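Local structure of erythrocyte membrane protein 1 (Plasmodium falciparum, 6S8T) at residues A[293-298]-A[392-397]. The protein binds the host adhesion receptor ICAM-1 through this DBLbeta domain, one adhesion module of a much longer parasite surface protein. Residues are numbered along the deposited sequence; the frame is centred on the assembly and turned at random.
Sequences QRLRWM and VHFFKE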
loop_
_atom_site.group_PDB
_atom_site.type_symbol
_atom_site.label_atom_id
_atom_site.label_comp_id
_atom_site.label_asym_id
_atom_site.label_seq_id
_atom_site.Cartn_x
_atom_site.Cartn_y
_atom_site.Cartn_z
ATOM N N GLN A 293 -1.733 0.967 -7.248
ATOM C CA GLN A 293 -1.810 0.290 -5.954
ATOM C C GLN A 293 -1.284 -1.142 -6.023
ATOM O O GLN A 293 -0.667 -1.621 -5.066
ATOM C CB GLN A 293 -3.254 0.314 -5.443
ATOM C CG GLN A 293 -3.464 -0.325 -4.066
ATOM C CD GLN A 293 -4.881 -0.138 -3.549
ATOM O OE1 GLN A 293 -5.821 -0.769 -4.034
ATOM N NE2 GLN A 293 -5.042 0.739 -2.566
ATOM N N ARG A 294 -1.508 -1.840 -7.140
ATOM C CA ARG A 294 -1.028 -3.215 -7.251
ATOM C C ARG A 294 0.493 -3.285 -7.176
ATOM O O ARG A 294 1.048 -4.288 -6.715
ATOM C CB ARG A 294 -1.529 -3.852 -8.551
ATOM C CG ARG A 294 -1.274 -5.354 -8.652
ATOM C CD ARG A 294 -1.752 -5.932 -9.981
ATOM N NE ARG A 294 -3.188 -5.760 -10.186
ATOM C CZ ARG A 294 -4.116 -6.610 -9.755
ATOM N NH1 ARG A 294 -3.763 -7.700 -9.084
ATOM N NH2 ARG A 294 -5.400 -6.367 -9.993
ATOM N N LEU A 295 1.187 -2.233 -7.611
ATOM C CA LEU A 295 2.642 -2.224 -7.506
ATOM C C LEU A 295 3.107 -1.819 -6.112
ATOM O O LEU A 295 4.129 -2.324 -5.636
ATOM C CB LEU A 295 3.250 -1.293 -8.558
ATOM C CG LEU A 295 3.010 -1.704 -10.024
ATOM C CD1 LEU A 295 3.464 -0.609 -10.978
ATOM C CD2 LEU A 295 3.711 -3.015 -10.345
ATOM N N ARG A 296 2.377 -0.917 -5.445
ATOM C CA ARG A 296 2.739 -0.545 -4.078
ATOM C C ARG A 296 2.639 -1.746 -3.148
ATOM O O ARG A 296 3.557 -2.024 -2.369
ATOM C CB ARG A 296 1.852 0.599 -3.578
ATOM C CG ARG A 296 1.858 1.838 -4.473
ATOM C CD ARG A 296 1.229 3.053 -3.782
ATOM N NE ARG A 296 -0.052 2.760 -3.139
ATOM C CZ ARG A 296 -1.245 3.035 -3.660
ATOM N NH1 ARG A 296 -2.347 2.729 -2.985
ATOM N NH2 ARG A 296 -1.342 3.613 -4.853
ATOM N N TRP A 297 1.536 -2.494 -3.244
ATOM C CA TRP A 297 1.341 -3.651 -2.376
ATOM C C TRP A 297 2.383 -4.736 -2.631
ATOM O O TRP A 297 2.794 -5.428 -1.692
ATOM C CB TRP A 297 -0.075 -4.203 -2.557
ATOM C CG TRP A 297 -1.153 -3.311 -1.996
ATOM C CD1 TRP A 297 -0.984 -2.106 -1.369
ATOM C CD2 TRP A 297 -2.562 -3.565 -2.000
ATOM N NE1 TRP A 297 -2.203 -1.596 -0.988
ATOM C CE2 TRP A 297 -3.187 -2.473 -1.365
ATOM C CE3 TRP A 297 -3.357 -4.609 -2.487
ATOM C CZ2 TRP A 297 -4.568 -2.398 -1.200
ATOM C CZ3 TRP A 297 -4.727 -4.533 -2.325
ATOM C CH2 TRP A 297 -5.320 -3.436 -1.684
ATOM N N MET A 298 2.824 -4.897 -3.886
ATOM C CA MET A 298 3.873 -5.869 -4.191
ATOM C C MET A 298 5.189 -5.497 -3.516
ATOM O O MET A 298 5.862 -6.361 -2.941
ATOM C CB MET A 298 4.059 -5.984 -5.710
ATOM C CG MET A 298 5.212 -6.889 -6.146
ATOM S SD MET A 298 5.461 -6.985 -7.940
ATOM C CE MET A 298 6.278 -5.426 -8.276
ATOM N N VAL A 392 -1.945 -0.506 -17.388
ATOM C CA VAL A 392 -1.432 -0.481 -18.758
ATOM C C VAL A 392 -0.849 0.887 -19.089
ATOM O O VAL A 392 0.209 0.988 -19.725
ATOM C CB VAL A 392 -2.533 -0.884 -19.757
ATOM C CG1 VAL A 392 -2.078 -0.611 -21.183
ATOM C CG2 VAL A 392 -2.888 -2.353 -19.588
ATOM N N HIS A 393 -1.520 1.961 -18.663
ATOM C CA HIS A 393 -1.004 3.299 -18.936
ATOM C C HIS A 393 0.334 3.530 -18.244
ATOM O O HIS A 393 1.249 4.112 -18.836
ATOM C CB HIS A 393 -2.014 4.359 -18.507
ATOM C CG HIS A 393 -1.600 5.754 -18.857
ATOM N ND1 HIS A 393 -1.255 6.691 -17.907
ATOM C CD2 HIS A 393 -1.457 6.366 -20.058
ATOM C CE1 HIS A 393 -0.928 7.823 -18.506
ATOM N NE2 HIS A 393 -1.040 7.652 -19.810
ATOM N N PHE A 394 0.469 3.081 -16.994
ATOM C CA PHE A 394 1.734 3.244 -16.284
ATOM C C PHE A 394 2.850 2.463 -16.971
ATOM O O PHE A 394 3.946 2.991 -17.192
ATOM C CB PHE A 394 1.574 2.802 -14.826
ATOM C CG PHE A 394 2.774 3.084 -13.965
ATOM C CD1 PHE A 394 2.934 4.319 -13.355
ATOM C CD2 PHE A 394 3.734 2.109 -13.750
ATOM C CE1 PHE A 394 4.033 4.580 -12.555
ATOM C CE2 PHE A 394 4.835 2.365 -12.953
ATOM C CZ PHE A 394 4.984 3.601 -12.355
ATOM N N PHE A 395 2.581 1.204 -17.332
ATOM C CA PHE A 395 3.582 0.391 -18.016
ATOM C C PHE A 395 3.903 0.930 -19.411
ATOM O O PHE A 395 5.043 0.800 -19.870
ATOM C CB PHE A 395 3.111 -1.062 -18.104
ATOM C CG PHE A 395 3.429 -1.891 -16.885
ATOM C CD1 PHE A 395 4.442 -1.518 -16.013
ATOM C CD2 PHE A 395 2.721 -3.053 -16.618
ATOM C CE1 PHE A 395 4.741 -2.287 -14.897
ATOM C CE2 PHE A 395 3.013 -3.826 -15.504
ATOM C CZ PHE A 395 4.026 -3.442 -14.643
ATOM N N LYS A 396 2.929 1.533 -20.099
ATOM C CA LYS A 396 3.207 2.101 -21.419
ATOM C C LYS A 396 4.171 3.278 -21.325
ATOM O O LYS A 396 5.096 3.399 -22.134
ATOM C CB LYS A 396 1.911 2.540 -22.100
ATOM C CG LYS A 396 1.226 1.457 -22.905
ATOM C CD LYS A 396 0.057 2.030 -23.688
ATOM C CE LYS A 396 -0.385 1.082 -24.787
ATOM N NZ LYS A 396 0.708 0.843 -25.777
ATOM N N GLU A 397 3.964 4.162 -20.349
ATOM C CA GLU A 397 4.882 5.278 -20.171
ATOM C C GLU A 397 6.249 4.803 -19.692
ATOM O O GLU A 397 7.271 5.412 -20.034
ATOM C CB GLU A 397 4.284 6.293 -19.200
ATOM C CG GLU A 397 3.105 7.068 -19.759
ATOM C CD GLU A 397 3.455 7.821 -21.028
ATOM O OE1 GLU A 397 3.166 7.305 -22.129
ATOM O OE2 GLU A 397 4.033 8.923 -20.924
#
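In the helical DBLbeta domain, the first turn of helix 293-319 meets helix 388-402 at a small, buried hydrophobic junction where Leu295 reaches between Phe394 and Phe395. Between residues 293-298 and 392-397 the closest CA atoms, those of Leu295 and Phe394, are 10.4 Å apart, so long side chains must bridge the gap. Leucine suits the task because its forked end can serve two neighbours at once; the long, flat, wholly apolar phenylalanine rings span the distance without burying a polar atom. One branch, CD1 of Leu295, lies 3.8 Å from CE2 and 3.9 Å from CD2 of Phe394, meeting the ring obliquely. The other branch approaches the second phenylalanine, with CD2 of Leu295 4.3 Å from CZ of Phe395, a looser contact. Phe394 extends its ring toward the leucine with CG anti to the backbone N (chi1 -173°), whereas the CB of Phe395 does not point at the partner segment, and its ring, with chi1 -85°, brings CZ nearest to Leu295.

Other helices add to the packing: Tyr365 and Tyr420 also touch Leu295, while Met19 and Met23 of helix 16-32 pack on Phe394. Beside this junction, Arg294 is salt-bridged to Asp387, which precedes helix 388-402. With just 104 Å² buried between the segments and purely apolar groups meeting, the direct contact is held by dispersion and the exclusion of water, without the directional demands of a polar bond.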